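Local coordinates for protein glycerol-3-phosphate dehydrogenase [NAD(+)] (Dunaliella salina, PDB 6IUY) that converts dihydroxyacetone phosphate to glycerol, pairing a phosphatase-like domain with a dehydrogenase domain that probably interconverts dihydroxyacetone phosphate and sn-glycerol 3-phosphate using NAD, at residues His104-Arg109 against Leu140-His145; Gly134-Ala139 against Lys151-Asn156; Lys258-Gly263 against Glu293-Val298; Tyr311-His316 against Val331-Asp336. All coordinates share one frame; numbering follows the deposited sequence.

Contact 1. Residues His104-Arg109 against Leu140-His145; sequences HPAHTR and LPIASH
The apolar part of this contact is a small methyl packing against a helix: A106 CB lies 3.6 Å from P141 CB and 4.0 Å from I142 CG1, so that the loop rests on the proline ring and the isoleucine together. P141 has no amide hydrogen, and the helix is kinked where its nitrogen makes no bond to the preceding turn. Further along, I142 CD1 sits over one face of the R109 guanidinium, 4.4 Å from NH1.

The aromatic part belongs to H145. With CG anti to the backbone N (chi1 -176°), its imidazole reaches out to the loop, where H107 CB comes to 3.4 Å from H145 CE1; A106 O and H107 CA lie over the same face of the ring. Replacing H145 by alanine is likely to uncover H107 CB and A106 O and leave E115 OE1 without its hydrogen-bond partner NE2.

No hydrogen bond crosses the contact; within the loop, P105 O accepts from T108 N at 2.9 Å and from T108 OG1 at 2.7 Å, which folds the loop tightly behind A106. R109 NH2 bonds S51 OG, and the R109 side chain is about 5 Å from that of D43, a magnesium ligand of the haloacid dehalogenase-like domain.

The contact thus seats the loop after helix 94-103 on helix 136-145, whose L140 and A143 pack in turn on V153 of strand 153-154.

Contact 2. Residues Gly134-Ala139 against Lys151-Asn156; sequences GFREMA and KNVFCN
R136 lies along the backbone of 153-156 and grips it with its guanidinium edge. CG is anti to the backbone N (chi1 -170°) and the chain runs extended from CG to NE, which carries NH1 between two carbonyls: V153 O at 2.9 Å and C155 O at 3.0 Å. V153 O is in the guanidinium plane and its bond is fairly straight (161°), but NH1 stands above the plane of that carbonyl. C155 O instead receives NH1 in its own carbonyl plane, on a lone pair, while lying tilted from the guanidinium plane. NH2 adds a weak bond to V153 O, and a second weak one to A150 O. Bridging carbonyls on both sides of F154 should fix the rotation of the guanidinium.

At the other end of the same residue, R136 N donates to N156 O at 2.9 Å. F135 is the N-cap, so this amide belongs to the first helical turn.

C155 turns its side chain toward the start of the helix, roughly at right angles to the direction of R136 NH1. Its SG, anti to the backbone N (chi1 -165°), lies 3.3 Å from G134 O and 3.5 Å from R136 N. A139 CB completes the apolar side, 4.0 Å from V153 CG1.

G134 lies about 4 Å, nearest atoms, from the side chain of the magnesium ligand D43. Strand 127-131, helix 136-145 and strand 153-154 form a beta-alpha-beta unit of the haloacid dehalogenase-like domain. F154 pairs through its backbone with L130 and S132, and its ring packs on helix 184-195, while M138 meets helix 94-103.

Contact 3. Residues Lys258-Gly263 against Glu293-Val298; sequences KVTMVG and EVTMWV
V262 CG1 and W297 CG are both anti to the backbone N (chi1 178° and 176°), which brings V262 CG1 to 3.8 Å from W297 CE3. V259 and V294 also place CG1 anti to N and run next to each other on one face of the sheet, with the two CG1 atoms 4.1 Å apart.

Between them the backbones pair in parallel: T295 N donates to V259 O at 3.0 Å, M261 N to T295 O at 2.8 Å, and W297 N to M261 O at 2.9 Å. This is the heart of a Rossmann-type NAD domain, in which helix 266-282 crosses over between the two strands and covers V294 and M261. G263 probably begins the glycine-rich turn of that fold; at its backbone angles a side chain would collide with the preceding carbonyl O, so glycine is required, and its amide makes a weak bond to W297 O. The W297 side chain is about 4 Å from bound NAD.

T260 and T295 share the sheet face of V262 and W297, toward helix 337-342, where T260 OG1 bonds A340 O. One water accepts from V259 N and donates to E293 O, and another joins E293 O to T295 OG1.

Contact 4. Residues Tyr311-His316 against Val331-Asp336; sequences YINENH and VKATSD
N313 and A333 form the tight part of the contact. With CG anti to the carbonyl carbon (chi1 -74°), the asparagine presents its amide to the strand as another strand's backbone would: OD1 accepts from A333 N at 2.7 Å, on a lone pair in the carbonyl plane and nearly straight (175°), while ND2 donates to A333 O at 2.9 Å, an acceptor lying in the amide plane. The paired bonds hold the amide edge-on to the strand and fix its rotation. A leucine in its place would probably leave A333 N and A333 O without these mates at the sheet's edge. Beneath, I312 CG2 packs on A333 CB at 3.7 Å. The chain of K332, a solvent-exposed residue, passes roughly perpendicular to the asparagine, its CD close to OD1.

Where the helix ends the contact is looser and mediated by water. One water donates to I312 O at 3.0 Å and V331 O at 2.7 Å, and is 2.6 Å from H316 ND1 in the imidazole plane.

Helix 307-315 is the crossover of the beta-alpha-beta unit between strands 293-297 and 331-334. I312 also packs on M296 and V298, while K332 and T334 pair through their backbones with strand 293-297.

How the contacts relate
From the N terminus, contact 1 closes a loop holding helix 114-123 and strand 127-131. Contact 2 crosses it: 134-139 lies inside that loop and 151-156 beyond it. The two share helix 136-145 and also touch through R109 NH1 and M138 CE, uniting loop, helix and edge strand in the haloacid dehalogenase-like domain. The chain then enters the dehydrogenase, and contact 3 lies with its centre about 45 Å from that of contact 2. Contact 3 closes over helix 266-282; contact 4 follows in series with a shorter loop of 14 residues. They are joined because 293-297 and 331-334 are neighbouring strands of one sheet, and so build one side of the NAD-binding domain.

Contact 1. Residues His104-Arg109 against Leu140-His145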
loop_
_atom_site.group_PDB
_atom_site.type_symbol
_atom_site.label_atom_id
_atom_site.label_comp_id
_atom_site.label_asym_id
_atom_site.label_seq_id
_atom_site.Cartn_x
_atom_site.Cartn_y
_atom_site.Cartn_z
ATOM N N HIS A 104 34.201 -17.933 41.465
ATOM C CA HIS A 104 34.280 -16.520 41.134
ATOM C C HIS A 104 33.164 -16.144 40.169
ATOM O O HIS A 104 33.432 -15.831 39.013
ATOM C CB HIS A 104 35.646 -16.180 40.534
ATOM C CG HIS A 104 36.789 -16.378 41.482
ATOM N ND1 HIS A 104 37.536 -17.535 41.516
ATOM C CD2 HIS A 104 37.303 -15.570 42.440
ATOM C CE1 HIS A 104 38.467 -17.431 42.450
ATOM N NE2 HIS A 104 38.346 -16.248 43.026
ATOM N N PRO A 105 31.906 -16.172 40.643
ATOM C CA PRO A 105 30.757 -15.852 39.790
ATOM C C PRO A 105 30.964 -14.516 39.103
ATOM O O PRO A 105 31.296 -13.522 39.751
ATOM C CB PRO A 105 29.582 -15.800 40.771
ATOM C CG PRO A 105 30.208 -15.595 42.111
ATOM C CD PRO A 105 31.511 -16.328 42.052
ATOM N N ALA A 106 30.796 -14.501 37.789
ATOM C CA ALA A 106 31.161 -13.336 37.005
ATOM C C ALA A 106 30.188 -12.188 37.240
ATOM O O ALA A 106 29.650 -11.627 36.293
ATOM C CB ALA A 106 31.229 -13.699 35.526
ATOM N N HIS A 107 29.957 -11.863 38.510
ATOM C CA HIS A 107 29.184 -10.686 38.909
ATOM C C HIS A 107 29.903 -10.024 40.080
ATOM O O HIS A 107 29.588 -8.908 40.497
ATOM C CB HIS A 107 27.735 -11.060 39.283
ATOM C CG HIS A 107 27.564 -11.579 40.683
ATOM N ND1 HIS A 107 27.246 -12.894 40.953
ATOM C CD2 HIS A 107 27.633 -10.953 41.885
ATOM C CE1 HIS A 107 27.146 -13.062 42.263
ATOM N NE2 HIS A 107 27.378 -11.902 42.850
ATOM N N THR A 108 30.874 -10.752 40.608
ATOM C CA THR A 108 31.674 -10.306 41.731
ATOM C C THR A 108 32.945 -9.673 41.199
ATOM O O THR A 108 33.714 -9.047 41.934
ATOM C CB THR A 108 32.011 -11.487 42.653
ATOM O OG1 THR A 108 32.634 -12.525 41.882
ATOM C CG2 THR A 108 30.741 -12.042 43.277
ATOM N N ARG A 109 33.130 -9.830 39.894
ATOM C CA ARG A 109 34.403 -9.564 39.247
ATOM C C ARG A 109 34.477 -8.203 38.582
ATOM O O ARG A 109 35.514 -7.834 38.033
ATOM C CB ARG A 109 34.686 -10.641 38.198
ATOM C CG ARG A 109 34.658 -12.063 38.719
ATOM C CD ARG A 109 35.261 -12.982 37.682
ATOM N NE ARG A 109 36.459 -12.375 37.108
ATOM C CZ ARG A 109 37.120 -12.848 36.057
ATOM N NH1 ARG A 109 36.699 -13.949 35.443
ATOM N NH2 ARG A 109 38.201 -12.211 35.614
ATOM N N LEU A 140 32.797 -15.000 28.452
ATOM C CA LEU A 140 31.401 -15.249 28.095
ATOM C C LEU A 140 30.461 -15.092 29.279
ATOM O O LEU A 140 29.342 -14.623 29.109
ATOM C CB LEU A 140 31.227 -16.636 27.458
ATOM C CG LEU A 140 31.715 -16.698 26.004
ATOM C CD1 LEU A 140 31.454 -18.055 25.363
ATOM C CD2 LEU A 140 31.061 -15.604 25.192
ATOM N N PRO A 141 30.901 -15.479 30.486
ATOM C CA PRO A 141 30.013 -15.227 31.631
ATOM C C PRO A 141 29.891 -13.737 31.892
ATOM O O PRO A 141 28.809 -13.244 32.212
ATOM C CB PRO A 141 30.709 -15.939 32.796
ATOM C CG PRO A 141 31.599 -16.979 32.140
ATOM C CD PRO A 141 32.041 -16.348 30.839
ATOM N N ILE A 142 30.995 -13.019 31.743
ATOM C CA ILE A 142 30.959 -11.576 31.885
ATOM C C ILE A 142 30.059 -10.967 30.807
ATOM O O ILE A 142 29.289 -10.053 31.090
ATOM C CB ILE A 142 32.367 -10.949 31.801
ATOM C CG1 ILE A 142 33.284 -11.542 32.872
ATOM C CG2 ILE A 142 32.288 -9.437 31.963
ATOM C CD1 ILE A 142 34.726 -11.137 32.715
ATOM N N ALA A 143 30.149 -11.475 29.577
ATOM C CA ALA A 143 29.289 -10.992 28.496
ATOM C C ALA A 143 27.824 -11.269 28.818
ATOM O O ALA A 143 26.963 -10.395 28.665
ATOM C CB ALA A 143 29.671 -11.630 27.178
ATOM N N SER A 144 27.548 -12.485 29.270
ATOM C CA SER A 144 26.192 -12.876 29.619
ATOM C C SER A 144 25.582 -11.939 30.669
ATOM O O SER A 144 24.396 -11.600 30.617
ATOM C CB SER A 144 26.182 -14.317 30.127
ATOM O OG SER A 144 24.999 -14.604 30.858
ATOM N N HIS A 145 26.409 -11.516 31.615
ATOM C CA HIS A 145 25.948 -10.712 32.731
ATOM C C HIS A 145 25.678 -9.291 32.294
ATOM O O HIS A 145 24.752 -8.658 32.791
ATOM C CB HIS A 145 26.976 -10.724 33.868
ATOM C CG HIS A 145 26.526 -9.997 35.095
ATOM N ND1 HIS A 145 25.759 -10.595 36.072
ATOM C CD2 HIS A 145 26.736 -8.722 35.504
ATOM C CE1 HIS A 145 25.515 -9.719 37.032
ATOM N NE2 HIS A 145 26.092 -8.575 36.711
#

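Contact 2. Residues Gly134-Ala139 against Lys151-Asn156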
loop_
_atom_site.group_PDB
_atom_site.type_symbol
_atom_site.label_atom_id
_atom_site.label_comp_id
_atom_site.label_asym_id
_atom_site.label_seq_id
_atom_site.Cartn_x
_atom_site.Cartn_y
_atom_site.Cartn_z
ATOM N N GLY A 134 42.523 -12.774 26.193
ATOM C CA GLY A 134 42.497 -13.862 27.149
ATOM C C GLY A 134 41.657 -15.030 26.672
ATOM O O GLY A 134 41.584 -15.313 25.473
ATOM N N PHE A 135 41.008 -15.697 27.618
ATOM C CA PHE A 135 40.242 -16.896 27.313
ATOM C C PHE A 135 38.749 -16.609 27.156
ATOM O O PHE A 135 38.147 -15.939 27.996
ATOM C CB PHE A 135 40.458 -17.947 28.407
ATOM C CG PHE A 135 41.902 -18.308 28.627
ATOM C CD1 PHE A 135 42.668 -18.819 27.591
ATOM C CD2 PHE A 135 42.489 -18.146 29.872
ATOM C CE1 PHE A 135 44.000 -19.159 27.791
ATOM C CE2 PHE A 135 43.814 -18.483 30.077
ATOM C CZ PHE A 135 44.569 -18.990 29.031
ATOM N N ARG A 136 38.168 -17.130 26.078
ATOM C CA ARG A 136 36.737 -16.992 25.811
ATOM C C ARG A 136 35.925 -17.533 26.964
ATOM O O ARG A 136 34.939 -16.929 27.379
ATOM C CB ARG A 136 36.353 -17.718 24.517
ATOM C CG ARG A 136 34.935 -17.440 24.025
ATOM C CD ARG A 136 34.702 -17.980 22.615
ATOM N NE ARG A 136 33.496 -17.431 21.997
ATOM C CZ ARG A 136 33.390 -16.198 21.504
ATOM N NH1 ARG A 136 34.419 -15.376 21.563
ATOM N NH2 ARG A 136 32.244 -15.778 20.962
ATOM N N GLU A 137 36.362 -18.665 27.500
ATOM C CA GLU A 137 35.656 -19.328 28.589
ATOM C C GLU A 137 35.480 -18.419 29.809
ATOM O O GLU A 137 34.678 -18.706 30.705
ATOM C CB GLU A 137 36.401 -20.606 28.993
ATOM C CG GLU A 137 36.445 -21.687 27.919
ATOM C CD GLU A 137 37.601 -21.523 26.956
ATOM O OE1 GLU A 137 38.353 -20.536 27.084
ATOM O OE2 GLU A 137 37.765 -22.386 26.066
ATOM N N MET A 138 36.235 -17.325 29.840
ATOM C CA MET A 138 36.179 -16.382 30.953
ATOM C C MET A 138 35.355 -15.138 30.605
ATOM O O MET A 138 34.721 -14.525 31.478
ATOM C CB MET A 138 37.594 -15.964 31.358
ATOM C CG MET A 138 38.569 -17.126 31.503
ATOM S SD MET A 138 38.241 -18.098 32.978
ATOM C CE MET A 138 38.409 -16.806 34.199
ATOM N N ALA A 139 35.392 -14.762 29.328
ATOM C CA ALA A 139 34.724 -13.552 28.864
ATOM C C ALA A 139 33.223 -13.758 28.687
ATOM O O ALA A 139 32.460 -12.792 28.764
ATOM C CB ALA A 139 35.338 -13.068 27.556
ATOM N N LYS A 151 27.912 -13.076 20.122
ATOM C CA LYS A 151 28.159 -12.557 18.792
ATOM C C LYS A 151 29.074 -11.337 18.857
ATOM O O LYS A 151 29.766 -10.998 17.890
ATOM C CB LYS A 151 26.819 -12.202 18.131
ATOM C CG LYS A 151 26.926 -11.480 16.802
ATOM C CD LYS A 151 25.563 -10.924 16.344
ATOM C CE LYS A 151 24.574 -12.038 15.994
ATOM N NZ LYS A 151 23.428 -11.496 15.191
ATOM N N ASN A 152 29.065 -10.670 20.003
ATOM C CA ASN A 152 29.818 -9.433 20.169
ATOM C C ASN A 152 31.116 -9.620 20.970
ATOM O O ASN A 152 31.831 -8.652 21.259
ATOM C CB ASN A 152 28.943 -8.380 20.843
ATOM C CG ASN A 152 27.854 -7.846 19.924
ATOM O OD1 ASN A 152 27.484 -8.485 18.933
ATOM N ND2 ASN A 152 27.353 -6.655 20.235
ATOM N N VAL A 153 31.412 -10.865 21.329
ATOM C CA VAL A 153 32.615 -11.172 22.087
ATOM C C VAL A 153 33.697 -11.676 21.146
ATOM O O VAL A 153 33.551 -12.759 20.564
ATOM C CB VAL A 153 32.350 -12.230 23.173
ATOM C CG1 VAL A 153 33.617 -12.476 23.983
ATOM C CG2 VAL A 153 31.219 -11.784 24.083
ATOM N N PHE A 154 34.756 -10.882 20.970
ATOM C CA PHE A 154 35.915 -11.300 20.181
ATOM C C PHE A 154 37.031 -11.800 21.099
ATOM O O PHE A 154 37.698 -11.012 21.774
ATOM C CB PHE A 154 36.395 -10.154 19.294
ATOM C CG PHE A 154 35.467 -9.869 18.146
ATOM C CD1 PHE A 154 34.371 -9.037 18.312
ATOM C CD2 PHE A 154 35.671 -10.456 16.910
ATOM C CE1 PHE A 154 33.510 -8.787 17.264
ATOM C CE2 PHE A 154 34.811 -10.203 15.852
ATOM C CZ PHE A 154 33.725 -9.369 16.036
ATOM N N CYS A 155 37.228 -13.115 21.124
ATOM C CA CYS A 155 38.118 -13.735 22.104
ATOM C C CYS A 155 38.317 -15.224 21.827
ATOM O O CYS A 155 37.345 -15.973 21.826
ATOM C CB CYS A 155 37.548 -13.547 23.514
ATOM S SG CYS A 155 38.712 -13.872 24.878
ATOM N N ASN A 156 39.567 -15.654 21.625
ATOM C CA ASN A 156 39.875 -17.075 21.370
ATOM C C ASN A 156 39.602 -17.976 22.555
ATOM O O ASN A 156 39.771 -17.577 23.707
ATOM C CB ASN A 156 41.335 -17.257 20.953
ATOM C CG ASN A 156 41.602 -16.753 19.568
ATOM O OD1 ASN A 156 40.932 -17.157 18.616
ATOM N ND2 ASN A 156 42.563 -15.840 19.439
#

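Contact 3. Residues Lys258-Gly263 against Glu293-Val298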
loop_
_atom_site.group_PDB
_atom_site.type_symbol
_atom_site.label_atom_id
_atom_site.label_comp_id
_atom_site.label_asym_id
_atom_site.label_seq_id
_atom_site.Cartn_x
_atom_site.Cartn_y
_atom_site.Cartn_z
ATOM N N LYS A 258 18.340 17.396 25.649
ATOM C CA LYS A 258 17.214 18.213 26.134
ATOM C C LYS A 258 16.197 18.315 25.006
ATOM O O LYS A 258 16.564 18.634 23.879
ATOM C CB LYS A 258 17.637 19.633 26.558
ATOM C CG LYS A 258 18.567 19.736 27.787
ATOM C CD LYS A 258 18.650 21.200 28.281
ATOM C CE LYS A 258 20.023 21.549 28.853
ATOM N NZ LYS A 258 20.477 20.573 29.880
ATOM N N VAL A 259 14.929 18.060 25.306
ATOM C CA VAL A 259 13.909 18.041 24.262
ATOM C C VAL A 259 13.032 19.279 24.318
ATOM O O VAL A 259 12.557 19.655 25.385
ATOM C CB VAL A 259 13.022 16.798 24.387
ATOM C CG1 VAL A 259 11.992 16.755 23.258
ATOM C CG2 VAL A 259 13.897 15.532 24.408
ATOM N N THR A 260 12.821 19.909 23.168
ATOM C CA THR A 260 11.879 21.006 23.067
ATOM C C THR A 260 10.835 20.746 21.974
ATOM O O THR A 260 11.184 20.537 20.808
ATOM C CB THR A 260 12.615 22.323 22.789
ATOM O OG1 THR A 260 13.381 22.656 23.946
ATOM C CG2 THR A 260 11.630 23.451 22.488
ATOM N N MET A 261 9.562 20.780 22.371
ATOM C CA MET A 261 8.432 20.753 21.452
ATOM C C MET A 261 8.141 22.171 20.976
ATOM O O MET A 261 7.887 23.059 21.795
ATOM C CB MET A 261 7.201 20.145 22.144
ATOM C CG MET A 261 5.876 20.262 21.354
ATOM S SD MET A 261 5.860 19.252 19.850
ATOM C CE MET A 261 6.193 20.510 18.650
ATOM N N VAL A 262 8.223 22.400 19.666
ATOM C CA VAL A 262 7.877 23.690 19.090
ATOM C C VAL A 262 6.438 23.620 18.539
ATOM O O VAL A 262 6.218 23.213 17.389
ATOM C CB VAL A 262 8.839 24.093 17.952
ATOM C CG1 VAL A 262 8.419 25.427 17.333
ATOM C CG2 VAL A 262 10.272 24.153 18.456
ATOM N N GLY A 263 5.470 23.971 19.383
ATOM C CA GLY A 263 4.070 24.010 18.997
ATOM C C GLY A 263 3.315 23.538 20.203
ATOM O O GLY A 263 3.904 22.887 21.051
ATOM N N GLU A 293 12.982 16.925 31.871
ATOM C CA GLU A 293 12.042 17.983 31.557
ATOM C C GLU A 293 11.954 18.314 30.072
ATOM O O GLU A 293 12.967 18.562 29.407
ATOM C CB GLU A 293 12.406 19.239 32.339
ATOM C CG GLU A 293 11.608 20.464 31.914
ATOM C CD GLU A 293 11.870 21.671 32.814
ATOM O OE1 GLU A 293 11.344 21.667 33.945
ATOM O OE2 GLU A 293 12.587 22.609 32.391
ATOM N N VAL A 294 10.729 18.369 29.560
ATOM C CA VAL A 294 10.521 18.720 28.165
ATOM C C VAL A 294 9.975 20.121 28.081
ATOM O O VAL A 294 9.000 20.438 28.744
ATOM C CB VAL A 294 9.514 17.758 27.462
ATOM C CG1 VAL A 294 9.353 18.137 26.009
ATOM C CG2 VAL A 294 9.959 16.343 27.583
ATOM N N THR A 295 10.545 20.945 27.214
ATOM C CA THR A 295 10.089 22.309 27.116
ATOM C C THR A 295 9.092 22.387 25.971
ATOM O O THR A 295 9.298 21.761 24.932
ATOM C CB THR A 295 11.286 23.259 26.908
ATOM O OG1 THR A 295 12.127 23.185 28.059
ATOM C CG2 THR A 295 10.850 24.667 26.743
ATOM N N MET A 296 7.999 23.116 26.158
ATOM C CA MET A 296 7.054 23.300 25.070
ATOM C C MET A 296 6.841 24.775 24.808
ATOM O O MET A 296 6.346 25.485 25.675
ATOM C CB MET A 296 5.720 22.606 25.389
ATOM C CG MET A 296 4.554 23.038 24.510
ATOM S SD MET A 296 3.130 21.919 24.636
ATOM C CE MET A 296 2.454 22.321 26.262
ATOM N N TRP A 297 7.208 25.239 23.615
ATOM C CA TRP A 297 6.836 26.588 23.191
ATOM C C TRP A 297 5.353 26.689 22.903
ATOM O O TRP A 297 4.793 25.927 22.077
ATOM C CB TRP A 297 7.611 27.009 21.960
ATOM C CG TRP A 297 7.200 28.372 21.422
ATOM C CD1 TRP A 297 7.375 29.582 22.032
ATOM C CD2 TRP A 297 6.576 28.651 20.160
ATOM N NE1 TRP A 297 6.901 30.595 21.232
ATOM C CE2 TRP A 297 6.396 30.049 20.079
ATOM C CE3 TRP A 297 6.147 27.850 19.090
ATOM C CZ2 TRP A 297 5.819 30.669 18.966
ATOM C CZ3 TRP A 297 5.571 28.463 17.988
ATOM C CH2 TRP A 297 5.410 29.860 17.935
ATOM N N VAL A 298 4.720 27.634 23.597
ATOM C CA VAL A 298 3.305 27.930 23.450
ATOM C C VAL A 298 3.130 29.327 22.891
ATOM O O VAL A 298 3.360 30.302 23.598
ATOM C CB VAL A 298 2.559 27.846 24.787
ATOM C CG1 VAL A 298 1.050 28.028 24.577
ATOM C CG2 VAL A 298 2.845 26.527 25.494
HETATM O O HOH W 1 14.259 16.785 27.686
HETATM O O HOH W 2 13.956 20.818 28.352
#

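Contact 4. Residues Tyr311-His316 against Val331-Asp336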
loop_
_atom_site.group_PDB
_atom_site.type_symbol
_atom_site.label_atom_id
_atom_site.label_comp_id
_atom_site.label_asym_id
_atom_site.label_seq_id
_atom_site.Cartn_x
_atom_site.Cartn_y
_atom_site.Cartn_z
ATOM N N TYR A 311 -1.170 28.481 33.267
ATOM C CA TYR A 311 -2.133 27.431 33.580
ATOM C C TYR A 311 -1.475 26.086 33.245
ATOM O O TYR A 311 -1.537 25.130 34.021
ATOM C CB TYR A 311 -3.444 27.648 32.804
ATOM C CG TYR A 311 -4.517 26.608 33.107
ATOM C CD1 TYR A 311 -5.577 26.889 33.979
ATOM C CD2 TYR A 311 -4.461 25.350 32.533
ATOM C CE1 TYR A 311 -6.547 25.938 34.254
ATOM C CE2 TYR A 311 -5.418 24.404 32.800
ATOM C CZ TYR A 311 -6.457 24.691 33.661
ATOM O OH TYR A 311 -7.403 23.715 33.900
ATOM N N ILE A 312 -0.800 26.034 32.100
ATOM C CA ILE A 312 -0.168 24.788 31.672
ATOM C C ILE A 312 0.872 24.335 32.676
ATOM O O ILE A 312 0.898 23.166 33.043
ATOM C CB ILE A 312 0.466 24.930 30.293
ATOM C CG1 ILE A 312 -0.641 25.104 29.243
ATOM C CG2 ILE A 312 1.315 23.716 29.969
ATOM C CD1 ILE A 312 -0.160 25.610 27.919
ATOM N N ASN A 313 1.713 25.265 33.141
ATOM C CA ASN A 313 2.760 24.933 34.118
ATOM C C ASN A 313 2.234 24.599 35.497
ATOM O O ASN A 313 2.787 23.748 36.177
ATOM C CB ASN A 313 3.757 26.081 34.219
ATOM C CG ASN A 313 4.648 26.143 33.014
ATOM O OD1 ASN A 313 5.029 25.101 32.487
ATOM N ND2 ASN A 313 4.963 27.349 32.545
ATOM N N GLU A 314 1.148 25.245 35.908
ATOM C CA GLU A 314 0.555 24.934 37.204
ATOM C C GLU A 314 -0.342 23.697 37.191
ATOM O O GLU A 314 -0.418 22.970 38.188
ATOM C CB GLU A 314 -0.252 26.129 37.716
ATOM C CG GLU A 314 0.477 26.972 38.762
ATOM C CD GLU A 314 0.776 26.173 40.017
ATOM O OE1 GLU A 314 -0.170 25.567 40.572
ATOM O OE2 GLU A 314 1.955 26.126 40.433
ATOM N N ASN A 315 -1.050 23.461 36.088
ATOM C CA ASN A 315 -2.021 22.375 36.086
ATOM C C ASN A 315 -1.679 21.231 35.131
ATOM O O ASN A 315 -2.334 20.193 35.166
ATOM C CB ASN A 315 -3.412 22.922 35.757
ATOM C CG ASN A 315 -3.898 23.913 36.789
ATOM O OD1 ASN A 315 -4.170 25.064 36.470
ATOM N ND2 ASN A 315 -3.994 23.475 38.035
ATOM N N HIS A 316 -0.655 21.421 34.298
ATOM C CA HIS A 316 -0.208 20.385 33.368
ATOM C C HIS A 316 -1.323 19.977 32.414
ATOM O O HIS A 316 -1.614 18.793 32.236
ATOM C CB HIS A 316 0.305 19.179 34.149
ATOM C CG HIS A 316 1.216 19.555 35.270
ATOM N ND1 HIS A 316 2.316 20.368 35.085
ATOM C CD2 HIS A 316 1.170 19.278 36.589
ATOM C CE1 HIS A 316 2.915 20.559 36.244
ATOM N NE2 HIS A 316 2.238 19.912 37.175
ATOM N N VAL A 331 6.580 18.617 32.061
ATOM C CA VAL A 331 6.406 19.425 30.863
ATOM C C VAL A 331 6.439 20.888 31.267
ATOM O O VAL A 331 5.730 21.286 32.183
ATOM C CB VAL A 331 5.070 19.086 30.135
ATOM C CG1 VAL A 331 4.729 20.135 29.083
ATOM C CG2 VAL A 331 5.146 17.706 29.513
ATOM N N LYS A 332 7.267 21.689 30.606
ATOM C CA LYS A 332 7.431 23.071 31.026
ATOM C C LYS A 332 7.176 23.991 29.859
ATOM O O LYS A 332 7.877 23.939 28.857
ATOM C CB LYS A 332 8.834 23.312 31.605
ATOM C CG LYS A 332 8.935 24.571 32.494
ATOM C CD LYS A 332 7.791 24.584 33.531
ATOM C CE LYS A 332 8.182 25.209 34.865
ATOM N NZ LYS A 332 8.230 24.190 35.964
ATOM N N ALA A 333 6.171 24.841 30.006
ATOM C CA ALA A 333 5.709 25.692 28.928
ATOM C C ALA A 333 6.332 27.065 28.993
ATOM O O ALA A 333 6.419 27.652 30.068
ATOM C CB ALA A 333 4.197 25.827 28.996
ATOM N N THR A 334 6.699 27.603 27.842
ATOM C CA THR A 334 7.084 28.992 27.770
ATOM C C THR A 334 6.664 29.597 26.449
ATOM O O THR A 334 6.584 28.903 25.432
ATOM C CB THR A 334 8.598 29.180 27.938
ATOM O OG1 THR A 334 8.955 30.472 27.435
ATOM C CG2 THR A 334 9.366 28.120 27.154
ATOM N N SER A 335 6.424 30.901 26.463
ATOM C CA SER A 335 5.938 31.619 25.294
ATOM C C SER A 335 7.051 32.224 24.483
ATOM O O SER A 335 6.791 32.808 23.434
ATOM C CB SER A 335 4.995 32.738 25.707
ATOM O OG SER A 335 5.744 33.760 26.343
ATOM N N ASP A 336 8.288 32.124 24.960
ATOM C CA ASP A 336 9.394 32.698 24.192
ATOM C C ASP A 336 10.063 31.631 23.348
ATOM O O ASP A 336 10.586 30.660 23.876
ATOM C CB ASP A 336 10.432 33.361 25.103
ATOM C CG ASP A 336 11.373 34.245 24.333
ATOM O OD1 ASP A 336 11.094 35.454 24.231
ATOM O OD2 ASP A 336 12.370 33.736 23.794
HETATM O O HOH W 3 3.046 21.045 32.659
#